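PDB 5OL0: putative silent information regulator 2,Putative silent information regulator 2 from Leishmania infantum, which probably removes acetyl groups from protein lysines at the expense of NAD, as a zinc-containing class I sirtuin thought to regulate gene expression. Local coordinates for residues A145-T159 against C178-V190. Sequence-based numbering, arbitrary orientation.
Sequences AHGSFAAAACIECHT and CSTCGGIVKPNVV. With ZN (zinc ion), chain E.
Four thiolates, Cys154 and Cys157 from 145-159 and Cys178 and Cys181 from 178-190, hold one zinc ion, the SG atom of Cys154 lying 2.3 Å from the metal. In each CxxC pair the first sulfur also accepts from the backbone, Cys154 SG from Cys157 N and Cys178 SG from both Thr180 N and Cys181 N, which would probably temper the charge gathered at the site. Cys154 and Cys178 reach the metal with SG swung opposite the backbone N (chi1 -177° and -170°).

Beyond the metal, strands 151-154 and 185-187 run antiparallel: Ala153 and Lys186 form a hydrogen-bonded pair, Ala153 N to Lys186 O 2.9 Å, and an almost straight bond of 3.0 Å from Ile155 N to Ile184 O extends the ladder toward the zinc. Strand 151-154 is the middle of a three-stranded antiparallel sheet, with 160-161 along its other edge, part of the small zinc-binding module of sirtuins. Ile155 CG2 rests 3.6 Å from Lys186 CG, the side chains crossing at about a right angle; bent at its last torsion (chi4 69°), Lys186 brings NZ to Val189 O and to a salt bridge with Glu194. One water joins Asn188 ND2 to Ala152 O; a second takes a bond from Lys186 NZ and lies within hydrogen-bonding distance of Asn188 OD1 and Ala153 O.

At the corners, 149-150 in one segment and 188 in the other, Pro187 CB sits over one face of the Phe149 ring, 4.2 Å from its centroid, a CH-pi contact, while Val189 CG2 comes within 3.5 Å of Phe149 CE1. Helix 85-95 supplies Phe88 beside both Phe149 and Pro187. Val190 N donates to His146 O (2.9 Å) from well above the carbonyl plane, linking the probable proton acceptor's backbone to Val190, whose own O hydrogen-bonds the modified side chain of the bound peptide.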
ATOM      1  N   ALA A 145      -6.131   2.385  -2.483  1.00 26.30           N
ATOM      2  CA  ALA A 145      -6.368   3.795  -2.309  1.00 26.28           C
ATOM      3  C   ALA A 145      -5.742   4.727  -3.358  1.00 30.27           C
ATOM      4  O   ALA A 145      -6.200   5.862  -3.517  1.00 30.40           O
ATOM      5  CB  ALA A 145      -5.914   4.231  -0.922  1.00 28.85           C
ATOM      6  N   HIS A 146      -4.711   4.242  -4.042  1.00 31.25           N
ATOM      7  CA  HIS A 146      -4.036   4.943  -5.116  1.00 32.18           C
ATOM      8  C   HIS A 146      -4.149   4.261  -6.449  1.00 28.76           C
ATOM      9  O   HIS A 146      -3.331   4.494  -7.320  1.00 29.83           O
ATOM     10  CB  HIS A 146      -2.572   5.101  -4.783  1.00 29.77           C
ATOM     11  CG  HIS A 146      -2.347   6.003  -3.612  1.00 32.27           C
ATOM     12  ND1 HIS A 146      -1.174   6.011  -2.886  1.00 32.14           N
ATOM     13  CD2 HIS A 146      -3.156   6.921  -3.035  1.00 33.05           C
ATOM     14  CE1 HIS A 146      -1.284   6.872  -1.896  1.00 30.94           C
ATOM     15  NE2 HIS A 146      -2.482   7.434  -1.961  1.00 32.80           N
ATOM     16  N   GLY A 147      -5.155   3.425  -6.582  1.00 33.42           N
ATOM     17  CA  GLY A 147      -5.420   2.674  -7.822  1.00 36.01           C
ATOM     18  C   GLY A 147      -4.388   1.643  -8.148  1.00 34.65           C
ATOM     19  O   GLY A 147      -3.713   1.139  -7.251  1.00 33.69           O
ATOM     20  N   SER A 148      -4.266   1.341  -9.448  1.00 30.64           N
ATOM     21  CA  SER A 148      -3.350   0.317  -9.966  1.00 33.39           C
ATOM     22  C   SER A 148      -3.368   0.319 -11.492  1.00 33.60           C
ATOM     23  O   SER A 148      -4.116   1.138 -12.133  1.00 32.36           O
ATOM     24  CB  SER A 148      -3.793  -1.095  -9.505  1.00 40.24           C
ATOM     25  OG  SER A 148      -4.874  -1.585 -10.312  1.00 35.48           O
ATOM     26  N   PHE A 149      -2.551  -0.590 -12.062  1.00 32.88           N
ATOM     27  CA  PHE A 149      -2.417  -0.772 -13.535  1.00 32.79           C
ATOM     28  C   PHE A 149      -3.410  -1.758 -14.151  1.00 35.76           C
ATOM     29  O   PHE A 149      -3.201  -2.309 -15.271  1.00 36.50           O
ATOM     30  CB  PHE A 149      -0.990  -1.161 -13.893  1.00 36.36           C
ATOM     31  CG  PHE A 149      -0.001  -0.015 -13.831  1.00 37.77           C
ATOM     32  CD1 PHE A 149       0.270   0.635 -12.630  1.00 41.21           C
ATOM     33  CD2 PHE A 149       0.677   0.394 -14.961  1.00 38.63           C
ATOM     34  CE1 PHE A 149       1.178   1.696 -12.588  1.00 41.92           C
ATOM     35  CE2 PHE A 149       1.548   1.474 -14.935  1.00 35.54           C
ATOM     36  CZ  PHE A 149       1.805   2.126 -13.738  1.00 38.23           C
ATOM     37  N   ALA A 150      -4.515  -1.956 -13.465  1.00 38.53           N
ATOM     38  CA  ALA A 150      -5.470  -2.967 -13.876  1.00 41.04           C
ATOM     39  C   ALA A 150      -6.459  -2.439 -14.879  1.00 38.65           C
ATOM     40  O   ALA A 150      -7.062  -3.247 -15.543  1.00 34.53           O
ATOM     41  CB  ALA A 150      -6.198  -3.530 -12.672  1.00 41.88           C
ATOM     42  N   ALA A 151      -6.646  -1.114 -14.943  1.00 33.58           N
ATOM     43  CA  ALA A 151      -7.627  -0.445 -15.824  1.00 34.88           C
ATOM     44  C   ALA A 151      -7.016   0.913 -16.161  1.00 35.57           C
ATOM     45  O   ALA A 151      -5.998   1.293 -15.573  1.00 33.15           O
ATOM     46  CB  ALA A 151      -8.974  -0.254 -15.123  1.00 33.81           C
ATOM     47  N   ALA A 152      -7.608   1.606 -17.120  1.00 34.45           N
ATOM     48  CA  ALA A 152      -7.063   2.848 -17.625  1.00 33.84           C
ATOM     49  C   ALA A 152      -8.208   3.799 -17.964  1.00 35.39           C
ATOM     50  O   ALA A 152      -9.349   3.343 -18.203  1.00 36.85           O
ATOM     51  CB  ALA A 152      -6.213   2.570 -18.870  1.00 29.73           C
ATOM     52  N   ALA A 153      -7.896   5.093 -18.054  1.00 33.54           N
ATOM     53  CA  ALA A 153      -8.935   6.100 -18.337  1.00 35.66           C
ATOM     54  C   ALA A 153      -8.323   7.423 -18.772  1.00 34.68           C
ATOM     55  O   ALA A 153      -7.167   7.738 -18.430  1.00 33.00           O
ATOM     56  CB  ALA A 153      -9.833   6.317 -17.085  1.00 39.60           C
ATOM     57  N   CYS A 154      -9.096   8.197 -19.533  1.00 33.59           N
ATOM     58  CA  CYS A 154      -8.733   9.588 -19.854  1.00 35.21           C
ATOM     59  C   CYS A 154      -8.679  10.489 -18.627  1.00 36.61           C
ATOM     60  O   CYS A 154      -9.589  10.491 -17.814  1.00 34.66           O
ATOM     61  CB  CYS A 154      -9.776  10.193 -20.783  1.00 39.74           C
ATOM     62  SG  CYS A 154      -9.378  11.886 -21.307  1.00 45.96           S
ATOM     63  N   ILE A 155      -7.614  11.249 -18.472  1.00 38.33           N
ATOM     64  CA  ILE A 155      -7.527  12.168 -17.330  1.00 43.92           C
ATOM     65  C   ILE A 155      -8.447  13.405 -17.495  1.00 49.73           C
ATOM     66  O   ILE A 155      -8.782  14.012 -16.504  1.00 51.03           O
ATOM     67  CB  ILE A 155      -6.077  12.665 -17.068  1.00 41.58           C
ATOM     68  CG1 ILE A 155      -5.656  13.699 -18.133  1.00 41.96           C
ATOM     69  CG2 ILE A 155      -5.112  11.459 -16.904  1.00 42.34           C
ATOM     70  CD1 ILE A 155      -4.247  14.198 -18.006  1.00 44.83           C
ATOM     71  N   GLU A 156      -8.791  13.811 -18.723  1.00 48.29           N
ATOM     72  CA  GLU A 156      -9.667  14.985 -18.929  1.00 50.62           C
ATOM     73  C   GLU A 156     -11.150  14.606 -18.718  1.00 56.98           C
ATOM     74  O   GLU A 156     -11.801  15.169 -17.850  1.00 56.78           O
ATOM     75  CB  GLU A 156      -9.453  15.664 -20.320  1.00 49.32           C
ATOM     76  CG  GLU A 156      -8.052  16.207 -20.692  1.00 46.23           C
ATOM     77  CD  GLU A 156      -7.247  16.927 -19.586  1.00 53.71           C
ATOM     78  OE1 GLU A 156      -7.773  17.371 -18.519  1.00 51.28           O
ATOM     79  OE2 GLU A 156      -6.019  17.083 -19.788  1.00 47.30           O
ATOM     80  N   CYS A 157     -11.682  13.653 -19.489  1.00 53.26           N
ATOM     81  CA  CYS A 157     -13.108  13.259 -19.388  1.00 52.64           C
ATOM     82  C   CYS A 157     -13.409  11.991 -18.602  1.00 54.00           C
ATOM     83  O   CYS A 157     -14.574  11.628 -18.492  1.00 56.01           O
ATOM     84  CB  CYS A 157     -13.717  13.147 -20.797  1.00 52.81           C
ATOM     85  SG  CYS A 157     -13.253  11.681 -21.790  1.00 53.93           S
ATOM     86  N   HIS A 158     -12.392  11.297 -18.080  1.00 51.41           N
ATOM     87  CA  HIS A 158     -12.590  10.068 -17.280  1.00 49.25           C
ATOM     88  C   HIS A 158     -13.230   8.851 -18.020  1.00 47.03           C
ATOM     89  O   HIS A 158     -13.584   7.841 -17.395  1.00 43.78           O
ATOM     90  CB  HIS A 158     -13.277  10.413 -15.941  1.00 56.05           C
ATOM     91  CG  HIS A 158     -12.523  11.444 -15.142  1.00 64.89           C
ATOM     92  ND1 HIS A 158     -11.297  11.188 -14.559  1.00 61.81           N
ATOM     93  CD2 HIS A 158     -12.789  12.745 -14.890  1.00 64.87           C
ATOM     94  CE1 HIS A 158     -10.848  12.278 -13.970  1.00 60.41           C
ATOM     95  NE2 HIS A 158     -11.737  13.237 -14.153  1.00 71.31           N
ATOM     96  N   THR A 159     -13.302   8.912 -19.350  1.00 45.32           N
ATOM     97  CA  THR A 159     -13.822   7.776 -20.133  1.00 51.53           C
ATOM     98  C   THR A 159     -12.807   6.596 -20.105  1.00 45.53           C
ATOM     99  O   THR A 159     -11.645   6.788 -20.546  1.00 41.20           O
ATOM    100  CB  THR A 159     -14.019   8.118 -21.628  1.00 52.01           C
ATOM    101  OG1 THR A 159     -14.909   9.229 -21.751  1.00 55.74           O
ATOM    102  CG2 THR A 159     -14.575   6.914 -22.420  1.00 48.20           C
ATOM    103  N   CYS A 178      -7.371   9.522 -25.546  1.00 39.81           N
ATOM    104  CA  CYS A 178      -8.800   9.324 -25.480  1.00 43.76           C
ATOM    105  C   CYS A 178      -9.431   9.413 -26.877  1.00 53.42           C
ATOM    106  O   CYS A 178      -9.079  10.292 -27.638  1.00 49.42           O
ATOM    107  CB  CYS A 178      -9.379  10.455 -24.650  1.00 43.18           C
ATOM    108  SG  CYS A 178     -11.101  10.306 -24.173  1.00 47.53           S
ATOM    109  N   SER A 179     -10.372   8.530 -27.192  1.00 63.83           N
ATOM    110  CA  SER A 179     -11.078   8.557 -28.495  1.00 68.22           C
ATOM    111  C   SER A 179     -12.357   9.418 -28.455  1.00 73.20           C
ATOM    112  O   SER A 179     -13.168   9.370 -29.378  1.00 75.95           O
ATOM    113  CB  SER A 179     -11.449   7.141 -28.914  1.00 66.49           C
ATOM    114  OG  SER A 179     -10.331   6.276 -28.791  1.00 76.73           O
ATOM    115  N   THR A 180     -12.553  10.154 -27.365  1.00 71.29           N
ATOM    116  CA  THR A 180     -13.665  11.073 -27.201  1.00 69.60           C
ATOM    117  C   THR A 180     -13.153  12.519 -27.270  1.00 74.95           C
ATOM    118  O   THR A 180     -13.694  13.313 -28.041  1.00 83.85           O
ATOM    119  CB  THR A 180     -14.424  10.808 -25.882  1.00 65.37           C
ATOM    120  OG1 THR A 180     -15.090   9.535 -25.959  1.00 59.35           O
ATOM    121  CG2 THR A 180     -15.454  11.921 -25.589  1.00 63.36           C
ATOM    122  N   CYS A 181     -12.108  12.851 -26.501  1.00 66.04           N
ATOM    123  CA  CYS A 181     -11.648  14.237 -26.361  1.00 59.27           C
ATOM    124  C   CYS A 181     -10.189  14.475 -26.735  1.00 63.26           C
ATOM    125  O   CYS A 181      -9.685  15.606 -26.598  1.00 56.49           O
ATOM    126  CB  CYS A 181     -11.884  14.676 -24.901  1.00 63.89           C
ATOM    127  SG  CYS A 181     -10.625  14.170 -23.681  1.00 57.36           S
ATOM    128  N   GLY A 182      -9.480  13.427 -27.170  1.00 58.11           N
ATOM    129  CA  GLY A 182      -8.048  13.554 -27.379  1.00 50.73           C
ATOM    130  C   GLY A 182      -7.235  13.791 -26.108  1.00 51.12           C
ATOM    131  O   GLY A 182      -6.021  14.049 -26.175  1.00 52.18           O
ATOM    132  N   GLY A 183      -7.861  13.691 -24.939  1.00 47.44           N
ATOM    133  CA  GLY A 183      -7.101  13.750 -23.708  1.00 48.19           C
ATOM    134  C   GLY A 183      -6.064  12.627 -23.556  1.00 42.01           C
ATOM    135  O   GLY A 183      -6.104  11.591 -24.229  1.00 42.29           O
ATOM    136  N   ILE A 184      -5.113  12.883 -22.689  1.00 39.03           N
ATOM    137  CA  ILE A 184      -4.108  11.907 -22.315  1.00 38.89           C
ATOM    138  C   ILE A 184      -4.695  10.812 -21.423  1.00 35.88           C
ATOM    139  O   ILE A 184      -5.376  11.111 -20.420  1.00 39.89           O
ATOM    140  CB  ILE A 184      -2.965  12.565 -21.535  1.00 37.16           C
ATOM    141  CG1 ILE A 184      -2.098  13.413 -22.481  1.00 41.95           C
ATOM    142  CG2 ILE A 184      -2.068  11.489 -20.876  1.00 37.49           C
ATOM    143  CD1 ILE A 184      -1.391  14.554 -21.755  1.00 45.06           C
ATOM    144  N   VAL A 185      -4.422   9.564 -21.786  1.00 32.60           N
ATOM    145  CA  VAL A 185      -4.882   8.385 -21.021  1.00 29.59           C
ATOM    146  C   VAL A 185      -3.720   7.927 -20.146  1.00 29.71           C
ATOM    147  O   VAL A 185      -2.495   8.042 -20.520  1.00 29.22           O
ATOM    148  CB  VAL A 185      -5.413   7.281 -21.955  1.00 33.15           C
ATOM    149  CG1 VAL A 185      -5.513   5.905 -21.275  1.00 34.76           C
ATOM    150  CG2 VAL A 185      -6.787   7.697 -22.489  1.00 35.92           C
ATOM    151  N   LYS A 186      -4.093   7.441 -18.964  1.00 29.43           N
ATOM    152  CA  LYS A 186      -3.179   6.727 -18.106  1.00 29.20           C
ATOM    153  C   LYS A 186      -3.892   5.591 -17.421  1.00 29.00           C
ATOM    154  O   LYS A 186      -5.145   5.590 -17.346  1.00 26.07           O
ATOM    155  CB  LYS A 186      -2.512   7.664 -17.095  1.00 32.59           C
ATOM    156  CG  LYS A 186      -3.467   8.390 -16.165  1.00 35.84           C
ATOM    157  CD  LYS A 186      -2.708   8.814 -14.912  1.00 36.52           C
ATOM    158  CE  LYS A 186      -3.621   9.633 -14.017  1.00 37.55           C
ATOM    159  NZ  LYS A 186      -4.708   8.815 -13.407  1.00 35.57           N
ATOM    160  N   PRO A 187      -3.109   4.616 -16.918  1.00 29.58           N
ATOM    161  CA  PRO A 187      -3.681   3.641 -15.984  1.00 30.19           C
ATOM    162  C   PRO A 187      -4.299   4.341 -14.822  1.00 29.22           C
ATOM    163  O   PRO A 187      -3.909   5.508 -14.525  1.00 32.17           O
ATOM    164  CB  PRO A 187      -2.479   2.836 -15.539  1.00 34.07           C
ATOM    165  CG  PRO A 187      -1.525   2.956 -16.651  1.00 35.44           C
ATOM    166  CD  PRO A 187      -1.676   4.367 -17.153  1.00 32.69           C
ATOM    167  N   ASN A 188      -5.247   3.692 -14.175  1.00 29.13           N
ATOM    168  CA  ASN A 188      -6.034   4.296 -13.085  1.00 32.83           C
ATOM    169  C   ASN A 188      -5.232   4.268 -11.812  1.00 34.93           C
ATOM    170  O   ASN A 188      -5.653   3.698 -10.816  1.00 33.61           O
ATOM    171  CB  ASN A 188      -7.428   3.617 -12.913  1.00 36.30           C
ATOM    172  CG  ASN A 188      -8.404   3.975 -14.053  1.00 42.92           C
ATOM    173  OD1 ASN A 188      -8.112   4.859 -14.884  1.00 49.10           O
ATOM    174  ND2 ASN A 188      -9.542   3.269 -14.133  1.00 41.86           N
ATOM    175  N   VAL A 189      -4.030   4.816 -11.875  1.00 33.35           N
ATOM    176  CA  VAL A 189      -3.255   5.180 -10.681  1.00 34.21           C
ATOM    177  C   VAL A 189      -3.705   6.560 -10.263  1.00 32.35           C
ATOM    178  O   VAL A 189      -3.860   7.400 -11.097  1.00 33.61           O
ATOM    179  CB  VAL A 189      -1.757   5.195 -10.964  1.00 34.95           C
ATOM    180  CG1 VAL A 189      -0.985   5.684  -9.751  1.00 41.01           C
ATOM    181  CG2 VAL A 189      -1.320   3.783 -11.288  1.00 39.96           C
ATOM    182  N   VAL A 190      -3.952   6.781  -8.971  1.00 31.74           N
ATOM    183  CA  VAL A 190      -4.237   8.112  -8.461  1.00 29.63           C
ATOM    184  C   VAL A 190      -2.914   8.921  -8.460  1.00 33.98           C
ATOM    185  O   VAL A 190      -1.926   8.544  -7.823  1.00 35.35           O
ATOM    186  CB  VAL A 190      -4.879   8.082  -7.057  1.00 28.92           C
ATOM    187  CG1 VAL A 190      -5.217   9.523  -6.567  1.00 30.11           C
ATOM    188  CG2 VAL A 190      -6.147   7.255  -7.046  1.00 28.62           C
TER
HETATM  189 ZN    ZN E1001     -11.219  12.116 -22.706  1.00 53.69          ZN
HETATM  190  O   HOH W   1     -11.497   3.077 -16.460  1.00 51.89           O
HETATM  191  O   HOH W   2      -6.679   7.551 -15.297  1.00 45.92           O